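PDB 4BY6: general negative regulator of transcription subunit 2 from Saccharomyces cerevisiae, which acts as a core component of the CCR4-NOT complex, needed for its integrity, in repression of transcription and in mRNA deadenylation and turnover. Local coordinates for residues Leu143-Met153 / Arg165-Pro173. Sequence-based numbering, arbitrary orientation.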
ATOM      1  N   LEU E 143     -25.299  26.476 -11.360  1.00 51.16           N
ATOM      2  CA  LEU E 143     -24.257  26.238 -10.372  1.00 45.04           C
ATOM      3  C   LEU E 143     -24.507  24.927  -9.616  1.00 43.39           C
ATOM      4  O   LEU E 143     -23.603  24.411  -8.967  1.00 39.26           O
ATOM      5  CB  LEU E 143     -24.182  27.392  -9.375  1.00 42.53           C
ATOM      6  CG  LEU E 143     -23.595  28.726  -9.816  1.00 45.58           C
ATOM      7  CD1 LEU E 143     -23.788  29.789  -8.702  1.00 30.40           C
ATOM      8  CD2 LEU E 143     -22.147  28.524 -10.143  1.00 33.57           C
ATOM      9  N   LYS E 144     -25.742  24.419  -9.683  1.00 41.48           N
ATOM     10  CA  LYS E 144     -26.173  23.249  -8.911  1.00 36.11           C
ATOM     11  C   LYS E 144     -25.789  23.442  -7.454  1.00 40.23           C
ATOM     12  O   LYS E 144     -25.083  22.643  -6.840  1.00 41.02           O
ATOM     13  CB  LYS E 144     -25.591  21.976  -9.505  1.00 29.75           C
ATOM     14  CG  LYS E 144     -25.761  21.992 -11.028  1.00 37.47           C
ATOM     15  CD  LYS E 144     -26.088  20.640 -11.628  1.00 39.81           C
ATOM     16  CE  LYS E 144     -26.715  20.821 -13.000  1.00 51.78           C
ATOM     17  NZ  LYS E 144     -27.370  19.577 -13.523  1.00 63.65           N
ATOM     18  N   ALA E 145     -26.251  24.557  -6.919  1.00 39.85           N
ATOM     19  CA  ALA E 145     -25.935  24.919  -5.562  1.00 36.53           C
ATOM     20  C   ALA E 145     -27.129  25.637  -4.956  1.00 40.96           C
ATOM     21  O   ALA E 145     -27.808  26.390  -5.658  1.00 41.31           O
ATOM     22  CB  ALA E 145     -24.734  25.788  -5.538  1.00 30.04           C
ATOM     23  N   TRP E 146     -27.379  25.409  -3.667  1.00 41.33           N
ATOM     24  CA  TRP E 146     -28.481  26.089  -2.978  1.00 40.41           C
ATOM     25  C   TRP E 146     -28.037  27.408  -2.338  1.00 44.86           C
ATOM     26  O   TRP E 146     -26.938  27.508  -1.761  1.00 44.32           O
ATOM     27  CB  TRP E 146     -29.077  25.200  -1.891  1.00 35.07           C
ATOM     28  CG  TRP E 146     -29.780  23.964  -2.350  1.00 35.43           C
ATOM     29  CD1 TRP E 146     -29.219  22.757  -2.642  1.00 36.22           C
ATOM     30  CD2 TRP E 146     -31.189  23.800  -2.515  1.00 35.32           C
ATOM     31  NE1 TRP E 146     -30.194  21.854  -3.003  1.00 35.30           N
ATOM     32  CE2 TRP E 146     -31.411  22.470  -2.928  1.00 38.07           C
ATOM     33  CE3 TRP E 146     -32.283  24.654  -2.369  1.00 36.54           C
ATOM     34  CZ2 TRP E 146     -32.675  21.976  -3.185  1.00 46.60           C
ATOM     35  CZ3 TRP E 146     -33.531  24.166  -2.617  1.00 43.57           C
ATOM     36  CH2 TRP E 146     -33.725  22.836  -3.023  1.00 49.00           C
ATOM     37  N   LEU E 147     -28.905  28.411  -2.414  1.00 43.48           N
ATOM     38  CA  LEU E 147     -28.635  29.700  -1.795  1.00 38.55           C
ATOM     39  C   LEU E 147     -29.845  30.164  -1.043  1.00 37.77           C
ATOM     40  O   LEU E 147     -30.959  29.776  -1.381  1.00 44.13           O
ATOM     41  CB  LEU E 147     -28.255  30.739  -2.842  1.00 40.24           C
ATOM     42  CG  LEU E 147     -29.251  30.866  -3.989  1.00 36.08           C
ATOM     43  CD1 LEU E 147     -30.327  31.855  -3.686  1.00 43.10           C
ATOM     44  CD2 LEU E 147     -28.490  31.355  -5.164  1.00 45.75           C
ATOM     45  N   THR E 148     -29.650  31.013  -0.047  1.00 35.11           N
ATOM     46  CA  THR E 148     -30.804  31.635   0.590  1.00 39.08           C
ATOM     47  C   THR E 148     -30.463  33.041   0.995  1.00 47.20           C
ATOM     48  O   THR E 148     -29.300  33.357   1.186  1.00 63.93           O
ATOM     49  CB  THR E 148     -31.332  30.823   1.813  1.00 43.98           C
ATOM     50  OG1 THR E 148     -32.363  31.584   2.462  1.00 49.66           O
ATOM     51  CG2 THR E 148     -30.234  30.556   2.819  1.00 37.35           C
ATOM     52  N   LYS E 149     -31.483  33.887   1.088  1.00 39.71           N
ATOM     53  CA  LYS E 149     -31.290  35.296   1.406  1.00 38.72           C
ATOM     54  C   LYS E 149     -30.533  35.513   2.722  1.00 48.03           C
ATOM     55  O   LYS E 149     -30.757  34.808   3.702  1.00 51.17           O
ATOM     56  CB  LYS E 149     -32.647  36.001   1.450  1.00 34.03           C
ATOM     57  CG  LYS E 149     -32.634  37.378   2.060  1.00 38.40           C
ATOM     58  CD  LYS E 149     -34.026  38.044   1.977  1.00 45.43           C
ATOM     59  CE  LYS E 149     -34.054  39.362   2.780  1.00 55.85           C
ATOM     60  NZ  LYS E 149     -35.261  40.205   2.521  1.00 63.61           N
ATOM     61  N   ASP E 150     -29.587  36.449   2.707  1.00 54.44           N
ATOM     62  CA  ASP E 150     -28.949  36.921   3.925  1.00 56.75           C
ATOM     63  C   ASP E 150     -29.866  37.975   4.520  1.00 60.79           C
ATOM     64  O   ASP E 150     -30.087  39.016   3.899  1.00 64.14           O
ATOM     65  CB  ASP E 150     -27.556  37.484   3.636  1.00 58.23           C
ATOM     66  CG  ASP E 150     -26.945  38.213   4.828  1.00 70.08           C
ATOM     67  OD1 ASP E 150     -26.218  39.205   4.613  1.00 69.59           O
ATOM     68  OD2 ASP E 150     -27.158  37.791   5.982  1.00 82.31           O
ATOM     69  N   PRO E 151     -30.428  37.695   5.713  1.00 61.24           N
ATOM     70  CA  PRO E 151     -31.473  38.532   6.313  1.00 65.55           C
ATOM     71  C   PRO E 151     -31.016  39.966   6.540  1.00 76.39           C
ATOM     72  O   PRO E 151     -31.855  40.870   6.579  1.00 81.29           O
ATOM     73  CB  PRO E 151     -31.753  37.845   7.651  1.00 55.80           C
ATOM     74  CG  PRO E 151     -31.244  36.462   7.504  1.00 49.17           C
ATOM     75  CD  PRO E 151     -30.059  36.578   6.598  1.00 57.93           C
ATOM     76  N   MET E 152     -29.705  40.168   6.664  1.00 75.80           N
ATOM     77  CA  MET E 152     -29.173  41.476   7.037  1.00 83.65           C
ATOM     78  C   MET E 152     -29.236  42.520   5.910  1.00 78.10           C
ATOM     79  O   MET E 152     -28.844  43.671   6.108  1.00 82.70           O
ATOM     80  CB  MET E 152     -27.727  41.327   7.544  1.00 93.08           C
ATOM     81  CG  MET E 152     -27.567  40.591   8.899  1.00148.64           C
ATOM     82  SD  MET E 152     -28.144  41.491  10.374  1.00129.55           S
ATOM     83  CE  MET E 152     -29.751  40.737  10.658  1.00 66.97           C
ATOM     84  N   MET E 153     -29.732  42.140   4.735  1.00 70.30           N
ATOM     85  CA  MET E 153     -29.859  43.115   3.646  1.00 67.73           C
ATOM     86  C   MET E 153     -31.005  42.764   2.681  1.00 59.14           C
ATOM     87  O   MET E 153     -31.297  41.590   2.416  1.00 57.88           O
ATOM     88  CB  MET E 153     -28.530  43.256   2.882  1.00 63.11           C
ATOM     89  CG  MET E 153     -28.357  44.596   2.151  1.00 57.64           C
ATOM     90  SD  MET E 153     -27.018  44.600   0.932  1.00205.09           S
ATOM     91  CE  MET E 153     -27.743  43.672  -0.429  1.00 45.73           C
ATOM     92  N   ARG E 165     -30.173  42.149  -7.113  1.00 45.62           N
ATOM     93  CA  ARG E 165     -28.851  42.175  -6.531  1.00 46.56           C
ATOM     94  C   ARG E 165     -29.007  42.146  -5.033  1.00 55.80           C
ATOM     95  O   ARG E 165     -29.748  42.945  -4.467  1.00 66.79           O
ATOM     96  CB  ARG E 165     -28.078  43.402  -7.004  1.00 49.39           C
ATOM     97  CG  ARG E 165     -26.621  43.289  -6.756  1.00 55.31           C
ATOM     98  CD  ARG E 165     -25.940  44.611  -6.919  1.00 75.64           C
ATOM     99  NE  ARG E 165     -24.779  44.659  -6.046  1.00 91.68           N
ATOM    100  CZ  ARG E 165     -23.969  45.699  -5.941  1.00107.62           C
ATOM    101  NH1 ARG E 165     -24.181  46.786  -6.677  1.00113.51           N
ATOM    102  NH2 ARG E 165     -22.946  45.643  -5.104  1.00116.50           N
ATOM    103  N   GLY E 166     -28.341  41.201  -4.383  1.00 59.48           N
ATOM    104  CA  GLY E 166     -28.525  41.054  -2.951  1.00 50.56           C
ATOM    105  C   GLY E 166     -27.476  40.224  -2.257  1.00 52.62           C
ATOM    106  O   GLY E 166     -26.540  39.737  -2.884  1.00 62.79           O
ATOM    107  N   SER E 167     -27.647  40.044  -0.953  1.00 52.54           N
ATOM    108  CA  SER E 167     -26.727  39.244  -0.164  1.00 44.21           C
ATOM    109  C   SER E 167     -27.314  37.862   0.098  1.00 43.32           C
ATOM    110  O   SER E 167     -28.467  37.735   0.495  1.00 55.37           O
ATOM    111  CB  SER E 167     -26.402  39.946   1.145  1.00 42.56           C
ATOM    112  OG  SER E 167     -25.514  39.152   1.899  1.00 53.78           O
ATOM    113  N   TYR E 168     -26.511  36.828  -0.124  1.00 40.02           N
ATOM    114  CA  TYR E 168     -27.000  35.462  -0.053  1.00 34.41           C
ATOM    115  C   TYR E 168     -26.003  34.594   0.668  1.00 36.95           C
ATOM    116  O   TYR E 168     -24.847  34.961   0.829  1.00 44.24           O
ATOM    117  CB  TYR E 168     -27.257  34.903  -1.459  1.00 36.09           C
ATOM    118  CG  TYR E 168     -28.188  35.763  -2.263  1.00 40.27           C
ATOM    119  CD1 TYR E 168     -29.564  35.580  -2.196  1.00 41.58           C
ATOM    120  CD2 TYR E 168     -27.702  36.786  -3.059  1.00 38.72           C
ATOM    121  CE1 TYR E 168     -30.430  36.384  -2.923  1.00 36.56           C
ATOM    122  CE2 TYR E 168     -28.555  37.597  -3.773  1.00 41.91           C
ATOM    123  CZ  TYR E 168     -29.917  37.388  -3.708  1.00 40.30           C
ATOM    124  OH  TYR E 168     -30.770  38.190  -4.434  1.00 46.91           O
ATOM    125  N   VAL E 169     -26.471  33.434   1.093  1.00 35.37           N
ATOM    126  CA  VAL E 169     -25.659  32.422   1.733  1.00 42.86           C
ATOM    127  C   VAL E 169     -25.773  31.206   0.842  1.00 48.30           C
ATOM    128  O   VAL E 169     -26.880  30.692   0.651  1.00 47.97           O
ATOM    129  CB  VAL E 169     -26.147  32.109   3.181  1.00 43.01           C
ATOM    130  CG1 VAL E 169     -25.266  31.083   3.845  1.00 43.27           C
ATOM    131  CG2 VAL E 169     -26.173  33.344   3.992  1.00 33.77           C
ATOM    132  N   PHE E 170     -24.648  30.803   0.249  1.00 53.24           N
ATOM    133  CA  PHE E 170     -24.558  29.620  -0.617  1.00 47.26           C
ATOM    134  C   PHE E 170     -24.078  28.386   0.153  1.00 47.82           C
ATOM    135  O   PHE E 170     -23.172  28.484   0.979  1.00 47.66           O
ATOM    136  CB  PHE E 170     -23.592  29.878  -1.764  1.00 44.51           C
ATOM    137  CG  PHE E 170     -24.091  30.833  -2.805  1.00 46.25           C
ATOM    138  CD1 PHE E 170     -24.034  32.201  -2.607  1.00 51.21           C
ATOM    139  CD2 PHE E 170     -24.574  30.355  -4.013  1.00 43.34           C
ATOM    140  CE1 PHE E 170     -24.484  33.083  -3.602  1.00 51.79           C
ATOM    141  CE2 PHE E 170     -25.018  31.227  -4.998  1.00 46.30           C
ATOM    142  CZ  PHE E 170     -24.977  32.589  -4.793  1.00 44.95           C
ATOM    143  N   PHE E 171     -24.637  27.212  -0.116  1.00 42.46           N
ATOM    144  CA  PHE E 171     -24.056  26.039   0.526  1.00 41.27           C
ATOM    145  C   PHE E 171     -23.075  25.348  -0.407  1.00 43.25           C
ATOM    146  O   PHE E 171     -23.412  25.009  -1.541  1.00 52.13           O
ATOM    147  CB  PHE E 171     -25.135  25.055   1.009  1.00 38.99           C
ATOM    148  CG  PHE E 171     -24.567  23.850   1.712  1.00 38.20           C
ATOM    149  CD1 PHE E 171     -24.039  23.964   2.998  1.00 39.09           C
ATOM    150  CD2 PHE E 171     -24.533  22.607   1.084  1.00 30.47           C
ATOM    151  CE1 PHE E 171     -23.488  22.853   3.647  1.00 39.48           C
ATOM    152  CE2 PHE E 171     -23.997  21.493   1.732  1.00 38.00           C
ATOM    153  CZ  PHE E 171     -23.470  21.617   3.019  1.00 41.58           C
ATOM    154  N   ASP E 172     -21.868  25.139   0.110  1.00 41.75           N
ATOM    155  CA  ASP E 172     -20.764  24.477  -0.579  1.00 44.89           C
ATOM    156  C   ASP E 172     -20.595  23.074  -0.014  1.00 46.78           C
ATOM    157  O   ASP E 172     -20.039  22.899   1.075  1.00 48.75           O
ATOM    158  CB  ASP E 172     -19.475  25.296  -0.395  1.00 50.64           C
ATOM    159  CG  ASP E 172     -18.266  24.735  -1.160  1.00 59.58           C
ATOM    160  OD1 ASP E 172     -18.280  23.570  -1.643  1.00 65.39           O
ATOM    161  OD2 ASP E 172     -17.271  25.492  -1.254  1.00 59.33           O
ATOM    162  N   PRO E 173     -21.032  22.066  -0.782  1.00 44.54           N
ATOM    163  CA  PRO E 173     -21.068  20.656  -0.358  1.00 49.07           C
ATOM    164  C   PRO E 173     -19.675  20.026  -0.297  1.00 54.14           C
ATOM    165  O   PRO E 173     -19.529  18.964   0.308  1.00 56.03           O
ATOM    166  CB  PRO E 173     -21.909  19.972  -1.447  1.00 51.08           C
ATOM    167  CG  PRO E 173     -22.384  21.099  -2.382  1.00 45.06           C
ATOM    168  CD  PRO E 173     -21.426  22.233  -2.191  1.00 31.44           C
TER
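L147 lies alongside F170 on one face of the antiparallel sheet formed by strands 145-149 and 165-172, the two side chains pointing the same way from a non-hydrogen-bonded pair. L147 CB sits over the ring face toward its rim, a CH-pi contact 4.0 Å from the ring centroid and 15° off the normal. With CG wedged between the backbone N and the carbonyl carbon (chi1 53°), L147 turns its two methyls to different aromatic neighbours: CD2 packs against F170 CE2, while CD1 meets Y168 CD1 at 4.1 Å. R181, on the adjoining strand 177-186, adds a cation-pi contact to F170. T148 and V169 form the hydrogen-bonded pair on the other face, joined by T148 N to V169 O (2.9 Å) and V169 N to T148 O (2.8 Å); F171 N to W146 O continues the pairing. Where strand 145-149 ends, D150 N donates to S167 O at 2.8 Å, rising 37° out of the carbonyl plane. The D150 carboxylate, its CG anti to the backbone N, reaches the same residue, OD1 accepting from S167 OG at 2.8 Å on its anti side, close to the carboxylate plane. S167 OG is also hydrogen-bonded to Q180. Replaced by alanine, D150 could still offer its backbone N-H, but the S167 hydroxyl would probably lose its carboxylate acceptor and be held less firmly. The contact thus joins an apolar, aromatic-lined face of the SH3-like NOT2/3/5 C-terminal domain to a polar end, where D150, opening a type I turn, is bonded to S167 through both backbone and side chain.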